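Local coordinates for phosphopantothenoylcysteine decarboxylase (Cryptococcus neoformans, PDB 6EOA), which binds FMN and probably decarboxylates phosphopantothenoylcysteine in coenzyme A biosynthesis, at residues His124-Pro138 / Ser158-Cys172. Sequence-based numbering, arbitrary orientation.
With FMN (flavin mononucleotide), chain B.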
loop_
_atom_site.group_PDB
_atom_site.type_symbol
_atom_site.label_atom_id
_atom_site.label_comp_id
_atom_site.label_asym_id
_atom_site.label_seq_id
_atom_site.Cartn_x
_atom_site.Cartn_y
_atom_site.Cartn_z
ATOM N N HIS A 124 16.406 8.921 3.347
ATOM C CA HIS A 124 15.511 9.071 4.495
ATOM C C HIS A 124 16.283 8.976 5.812
ATOM O O HIS A 124 15.808 9.440 6.851
ATOM C CB HIS A 124 14.370 8.040 4.450
ATOM C CG HIS A 124 14.804 6.623 4.670
ATOM N ND1 HIS A 124 14.943 5.719 3.639
ATOM C CD2 HIS A 124 15.099 5.945 5.806
ATOM C CE1 HIS A 124 15.319 4.550 4.127
ATOM N NE2 HIS A 124 15.423 4.661 5.439
ATOM N N ILE A 125 17.474 8.388 5.764
ATOM C CA ILE A 125 18.358 8.370 6.927
ATOM C C ILE A 125 19.006 9.740 7.101
ATOM O O ILE A 125 19.053 10.278 8.206
ATOM C CB ILE A 125 19.454 7.288 6.803
ATOM C CG1 ILE A 125 18.828 5.891 6.779
ATOM C CG2 ILE A 125 20.453 7.398 7.947
ATOM C CD1 ILE A 125 17.943 5.590 7.973
ATOM N N GLU A 126 19.492 10.306 6.000
ATOM C CA GLU A 126 20.093 11.637 6.022
ATOM C C GLU A 126 19.104 12.693 6.513
ATOM O O GLU A 126 19.471 13.604 7.256
ATOM C CB GLU A 126 20.609 12.019 4.634
ATOM C CG GLU A 126 21.611 11.042 4.040
ATOM C CD GLU A 126 22.895 10.949 4.845
ATOM O OE1 GLU A 126 23.887 11.605 4.459
ATOM O OE2 GLU A 126 22.919 10.210 5.855
ATOM N N LEU A 127 17.849 12.562 6.094
ATOM C CA LEU A 127 16.810 13.512 6.475
ATOM C C LEU A 127 16.444 13.378 7.952
ATOM O O LEU A 127 16.155 14.373 8.618
ATOM C CB LEU A 127 15.568 13.322 5.600
ATOM C CG LEU A 127 15.644 13.930 4.198
ATOM C CD1 LEU A 127 14.526 13.407 3.320
ATOM C CD2 LEU A 127 15.590 15.454 4.278
ATOM N N ARG A 128 16.459 12.147 8.458
ATOM C CA ARG A 128 16.181 11.900 9.869
ATOM C C ARG A 128 17.229 12.548 10.768
ATOM O O ARG A 128 16.899 13.135 11.799
ATOM C CB ARG A 128 16.127 10.403 10.157
ATOM C CG ARG A 128 16.136 10.091 11.642
ATOM C CD ARG A 128 16.711 8.724 11.912
ATOM N NE ARG A 128 18.167 8.702 11.934
ATOM C CZ ARG A 128 18.886 7.586 11.895
ATOM N NH1 ARG A 128 18.272 6.411 11.822
ATOM N NH2 ARG A 128 20.213 7.641 11.924
ATOM N N ARG A 129 18.492 12.422 10.373
ATOM C CA ARG A 129 19.600 13.009 11.121
ATOM C C ARG A 129 19.502 14.529 11.137
ATOM O O ARG A 129 19.672 15.170 12.176
ATOM C CB ARG A 129 20.938 12.578 10.516
ATOM C CG ARG A 129 21.187 11.079 10.569
ATOM C CD ARG A 129 22.503 10.700 9.901
ATOM N NE ARG A 129 22.807 9.280 10.058
ATOM C CZ ARG A 129 23.598 8.589 9.241
ATOM N NH1 ARG A 129 24.161 9.185 8.198
ATOM N NH2 ARG A 129 23.819 7.299 9.460
ATOM N N TRP A 130 19.215 15.084 9.964
ATOM C CA TRP A 130 19.119 16.521 9.743
ATOM C C TRP A 130 18.007 17.180 10.560
ATOM O O TRP A 130 18.223 18.206 11.209
ATOM C CB TRP A 130 18.896 16.783 8.247
ATOM C CG TRP A 130 18.948 18.224 7.831
ATOM C CD1 TRP A 130 20.062 18.940 7.505
ATOM C CD2 TRP A 130 17.836 19.115 7.668
ATOM N NE1 TRP A 130 19.715 20.225 7.163
ATOM C CE2 TRP A 130 18.354 20.358 7.254
ATOM C CE3 TRP A 130 16.455 18.984 7.840
ATOM C CZ2 TRP A 130 17.540 21.463 7.009
ATOM C CZ3 TRP A 130 15.647 20.082 7.596
ATOM C CH2 TRP A 130 16.191 21.304 7.184
ATOM N N ALA A 131 16.820 16.577 10.521
ATOM C CA ALA A 131 15.608 17.177 11.082
ATOM C C ALA A 131 15.644 17.388 12.597
ATOM O O ALA A 131 16.017 16.493 13.358
ATOM C CB ALA A 131 14.404 16.324 10.717
ATOM N N ASP A 132 15.246 18.585 13.021
ATOM C CA ASP A 132 14.999 18.871 14.431
ATOM C C ASP A 132 13.511 18.723 14.709
ATOM O O ASP A 132 13.090 18.524 15.847
ATOM C CB ASP A 132 15.470 20.280 14.800
ATOM C CG ASP A 132 16.968 20.444 14.677
ATOM O OD1 ASP A 132 17.697 19.482 14.998
ATOM O OD2 ASP A 132 17.415 21.531 14.258
ATOM N N LEU A 133 12.723 18.829 13.645
ATOM C CA LEU A 133 11.274 18.732 13.731
ATOM C C LEU A 133 10.722 18.203 12.415
ATOM O O LEU A 133 11.215 18.551 11.342
ATOM C CB LEU A 133 10.660 20.096 14.064
ATOM C CG LEU A 133 9.132 20.223 14.044
ATOM C CD1 LEU A 133 8.490 19.350 15.114
ATOM C CD2 LEU A 133 8.705 21.680 14.208
ATOM N N VAL A 134 9.714 17.344 12.499
ATOM C CA VAL A 134 9.023 16.869 11.308
ATOM C C VAL A 134 7.571 17.324 11.350
ATOM O O VAL A 134 6.855 17.048 12.313
ATOM C CB VAL A 134 9.086 15.337 11.176
ATOM C CG1 VAL A 134 8.273 14.875 9.976
ATOM C CG2 VAL A 134 10.529 14.875 11.048
ATOM N N VAL A 135 7.146 18.032 10.310
ATOM C CA VAL A 135 5.774 18.523 10.229
ATOM C C VAL A 135 5.056 17.927 9.020
ATOM O O VAL A 135 5.481 18.107 7.880
ATOM C CB VAL A 135 5.727 20.062 10.148
ATOM C CG1 VAL A 135 4.292 20.560 10.231
ATOM C CG2 VAL A 135 6.566 20.680 11.267
ATOM N N ILE A 136 3.968 17.211 9.278
ATOM C CA ILE A 136 3.168 16.639 8.208
ATOM C C ILE A 136 1.977 17.543 7.918
ATOM O O ILE A 136 0.965 17.496 8.616
ATOM C CB ILE A 136 2.677 15.232 8.562
ATOM C CG1 ILE A 136 3.821 14.399 9.138
ATOM C CG2 ILE A 136 2.096 14.563 7.335
ATOM C CD1 ILE A 136 3.388 13.031 9.614
ATOM N N ALA A 137 2.109 18.370 6.888
ATOM C CA ALA A 137 1.093 19.364 6.566
ATOM C C ALA A 137 0.998 19.573 5.059
ATOM O O ALA A 137 1.880 20.185 4.456
ATOM C CB ALA A 137 1.397 20.680 7.268
ATOM N N PRO A 138 -0.081 19.076 4.443
ATOM C CA PRO A 138 -1.186 18.383 5.108
ATOM C C PRO A 138 -0.930 16.887 5.277
ATOM O O PRO A 138 -0.096 16.318 4.575
ATOM C CB PRO A 138 -2.349 18.617 4.152
ATOM C CG PRO A 138 -1.696 18.629 2.807
ATOM C CD PRO A 138 -0.331 19.243 2.999
ATOM N N SER A 158 9.133 6.116 5.131
ATOM C CA SER A 158 10.414 5.568 5.564
ATOM C C SER A 158 11.095 6.529 6.534
ATOM O O SER A 158 11.697 6.107 7.524
ATOM C CB SER A 158 11.327 5.286 4.367
ATOM O OG SER A 158 10.949 4.089 3.711
ATOM N N LEU A 159 10.989 7.824 6.247
ATOM C CA LEU A 159 11.553 8.851 7.117
ATOM C C LEU A 159 10.911 8.821 8.501
ATOM O O LEU A 159 11.608 8.802 9.517
ATOM C CB LEU A 159 11.384 10.239 6.493
ATOM C CG LEU A 159 11.686 11.427 7.410
ATOM C CD1 LEU A 159 13.094 11.332 7.986
ATOM C CD2 LEU A 159 11.494 12.745 6.673
ATOM N N LEU A 160 9.582 8.818 8.534
ATOM C CA LEU A 160 8.847 8.787 9.797
ATOM C C LEU A 160 9.140 7.516 10.592
ATOM O O LEU A 160 9.310 7.564 11.809
ATOM C CB LEU A 160 7.345 8.914 9.539
ATOM C CG LEU A 160 6.868 10.318 9.159
ATOM C CD1 LEU A 160 5.524 10.264 8.453
ATOM C CD2 LEU A 160 6.787 11.199 10.392
ATOM N N ARG A 161 9.211 6.386 9.893
ATOM C CA ARG A 161 9.471 5.100 10.533
ATOM C C ARG A 161 10.881 5.039 11.110
ATOM O O ARG A 161 11.122 4.356 12.102
ATOM C CB ARG A 161 9.268 3.958 9.535
ATOM C CG ARG A 161 9.258 2.567 10.155
ATOM C CD ARG A 161 7.995 2.330 10.981
ATOM N NE ARG A 161 7.429 1.002 10.746
ATOM C CZ ARG A 161 7.902 -0.115 11.285
ATOM N NH1 ARG A 161 8.953 -0.065 12.090
ATOM N NH2 ARG A 161 7.328 -1.281 11.018
ATOM N N ALA A 162 11.808 5.763 10.490
ATOM C CA ALA A 162 13.214 5.707 10.879
ATOM C C ALA A 162 13.577 6.719 11.961
ATOM O O ALA A 162 14.677 6.666 12.505
ATOM C CB ALA A 162 14.103 5.916 9.664
ATOM N N LEU A 163 12.662 7.632 12.272
ATOM C CA LEU A 163 12.940 8.684 13.252
ATOM C C LEU A 163 13.349 8.143 14.618
ATOM O O LEU A 163 12.975 7.035 14.999
ATOM C CB LEU A 163 11.722 9.591 13.429
ATOM C CG LEU A 163 11.429 10.610 12.334
ATOM C CD1 LEU A 163 10.261 11.470 12.754
ATOM C CD2 LEU A 163 12.651 11.465 12.050
ATOM N N GLY A 164 14.128 8.937 15.345
ATOM C CA GLY A 164 14.405 8.663 16.742
ATOM C C GLY A 164 13.456 9.485 17.591
ATOM O O GLY A 164 12.927 10.495 17.122
ATOM N N PRO A 165 13.235 9.069 18.851
ATOM C CA PRO A 165 12.310 9.779 19.744
ATOM C C PRO A 165 12.809 11.185 20.070
ATOM O O PRO A 165 12.083 11.986 20.661
ATOM C CB PRO A 165 12.284 8.901 20.997
ATOM C CG PRO A 165 13.585 8.176 20.977
ATOM C CD PRO A 165 13.903 7.943 19.526
ATOM N N SER A 166 14.051 11.462 19.679
ATOM C CA SER A 166 14.641 12.789 19.768
ATOM C C SER A 166 13.790 13.800 19.015
ATOM O O SER A 166 13.520 14.896 19.508
ATOM C CB SER A 166 16.060 12.780 19.194
ATOM O OG SER A 166 16.707 11.549 19.450
ATOM N N THR A 167 13.374 13.411 17.814
ATOM C CA THR A 167 12.671 14.308 16.907
ATOM C C THR A 167 11.152 14.294 17.092
ATOM O O THR A 167 10.506 13.259 16.928
ATOM C CB THR A 167 12.989 13.963 15.436
ATOM O OG1 THR A 167 14.406 14.011 15.224
ATOM C CG2 THR A 167 12.309 14.945 14.500
ATOM N N PRO A 168 10.576 15.455 17.439
ATOM C CA PRO A 168 9.120 15.610 17.538
ATOM C C PRO A 168 8.430 15.615 16.170
ATOM O O PRO A 168 9.041 15.965 15.160
ATOM C CB PRO A 168 8.959 16.965 18.235
ATOM C CG PRO A 168 10.219 17.704 17.928
ATOM C CD PRO A 168 11.295 16.664 17.879
ATOM N N VAL A 169 7.161 15.223 16.148
ATOM C CA VAL A 169 6.390 15.179 14.914
ATOM C C VAL A 169 5.056 15.888 15.083
ATOM O O VAL A 169 4.320 15.618 16.031
ATOM C CB VAL A 169 6.123 13.730 14.452
ATOM C CG1 VAL A 169 5.211 13.717 13.230
ATOM C CG2 VAL A 169 7.428 13.016 14.157
ATOM N N ILE A 170 4.750 16.795 14.162
ATOM C CA ILE A 170 3.457 17.460 14.153
ATOM C C ILE A 170 2.640 17.015 12.948
ATOM O O ILE A 170 3.057 17.190 11.806
ATOM C CB ILE A 170 3.600 18.986 14.125
ATOM C CG1 ILE A 170 4.387 19.468 15.347
ATOM C CG2 ILE A 170 2.230 19.639 14.077
ATOM C CD1 ILE A 170 4.695 20.947 15.325
ATOM N N VAL A 171 1.472 16.441 13.214
ATOM C CA VAL A 171 0.592 15.968 12.156
ATOM C C VAL A 171 -0.623 16.880 12.003
ATOM O O VAL A 171 -1.341 17.139 12.963
ATOM C CB VAL A 171 0.121 14.534 12.427
ATOM C CG1 VAL A 171 -0.618 13.990 11.221
ATOM C CG2 VAL A 171 1.307 13.654 12.758
ATOM N N CYS A 172 -0.844 17.369 10.788
ATOM C CA CYS A 172 -1.976 18.240 10.513
ATOM C C CYS A 172 -2.933 17.577 9.539
ATOM O O CYS A 172 -2.804 17.744 8.328
ATOM C CB CYS A 172 -1.502 19.581 9.957
ATOM S SG CYS A 172 -0.128 20.313 10.885
HETATM N N1 FMN B . 14.048 -0.778 4.872
HETATM C C2 FMN B . 14.289 -1.740 5.834
HETATM O O2 FMN B . 13.356 -2.164 6.519
HETATM N N3 FMN B . 15.575 -2.215 6.029
HETATM C C4 FMN B . 16.622 -1.735 5.265
HETATM O O4 FMN B . 17.761 -2.167 5.445
HETATM C C4A FMN B . 16.381 -0.765 4.292
HETATM N N5 FMN B . 17.417 -0.275 3.518
HETATM C C5A FMN B . 17.167 0.683 2.552
HETATM C C6 FMN B . 18.206 1.176 1.767
HETATM C C7 FMN B . 17.956 2.139 0.795
HETATM C C7M FMN B . 19.081 2.671 -0.047
HETATM C C8 FMN B . 16.658 2.608 0.608
HETATM C C8M FMN B . 16.363 3.649 -0.433
HETATM C C9 FMN B . 15.621 2.117 1.389
HETATM C C9A FMN B . 15.871 1.155 2.362
HETATM N N10 FMN B . 14.835 0.664 3.137
HETATM C C10 FMN B . 15.085 -0.291 4.101
HETATM C "C1'" FMN B . 13.438 1.171 2.937
HETATM C "C2'" FMN B . 12.667 0.226 2.020
HETATM O "O2'" FMN B . 13.449 -0.142 0.901
HETATM C "C3'" FMN B . 11.376 0.883 1.553
HETATM O "O3'" FMN B . 10.526 1.013 2.670
HETATM C "C4'" FMN B . 10.704 0.040 0.474
HETATM O "O4'" FMN B . 9.690 0.782 -0.167
HETATM C "C5'" FMN B . 10.114 -1.221 1.089
HETATM O "O5'" FMN B . 9.712 -2.100 0.064
HETATM P P FMN B . 9.518 -3.672 0.379
HETATM O O1P FMN B . 8.232 -3.856 1.152
HETATM O O2P FMN B . 10.667 -4.226 1.194
HETATM O O3P FMN B . 9.446 -4.403 -0.934
#
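His124 holds CG between its backbone N and carbonyl carbon (chi1 69°), which lays the imidazole beside helix 158-162, while Ile136, with CG1 beside its own N (chi1 -46°), sends CD1 out to meet Leu160. Both belong to a Rossmann-like flavoprotein fold, in which parallel strands 133-136 and 169-172 sit side by side in the central sheet and helices 124-130 and 158-162 cross at -53°. Four backbone bonds join the strands, among them Ile136 N to Ile170 O at 2.7 Å and Ile170 N to Val134 O at 2.8 Å. Beta-branched Val and Ile favour this extended backbone. On the face bearing Val134 and Ile136, Ile136 CD1 and Leu160 CD1 come tip to tip at 3.7 Å, and Val134 divides its methyls, CG1 going to Leu160 CD2 and CG2 to Leu163 CD1. Helix 141-149 closes over Ile136 and Leu160 through Ile147. On the sheet's other side, Val135 and Ile170 face helix 222-237. Between the helices, small Ala162 permits close approach: its CB touches the His124 ring edge, and Arg128 CD packs tightly against Ala162 O (3.0 Å), with the guanidinium edge turned to the same oxygen. Leu159 CD1 inserts against the opposing helix backbone, 3.5 Å from His124 O. Where the helix gives way to the strand, Thr167 OG1 donates a weak hydrogen bond to Ala131 O. Ser158 OG, hydrogen-bonded to Cys152 O, lies near FMN O3'; most hydrogen bonds to FMN come from the second subunit, including Gly43 and Thr70 of that chain, so the site lies between subunits. The flat imidazole lies between Ser158 and the flavin, with Ser158 CB over one face, 3.8 Å from the ring centroid, and FMN C9 in plane at its edge, 3.7 Å from His124 CE1.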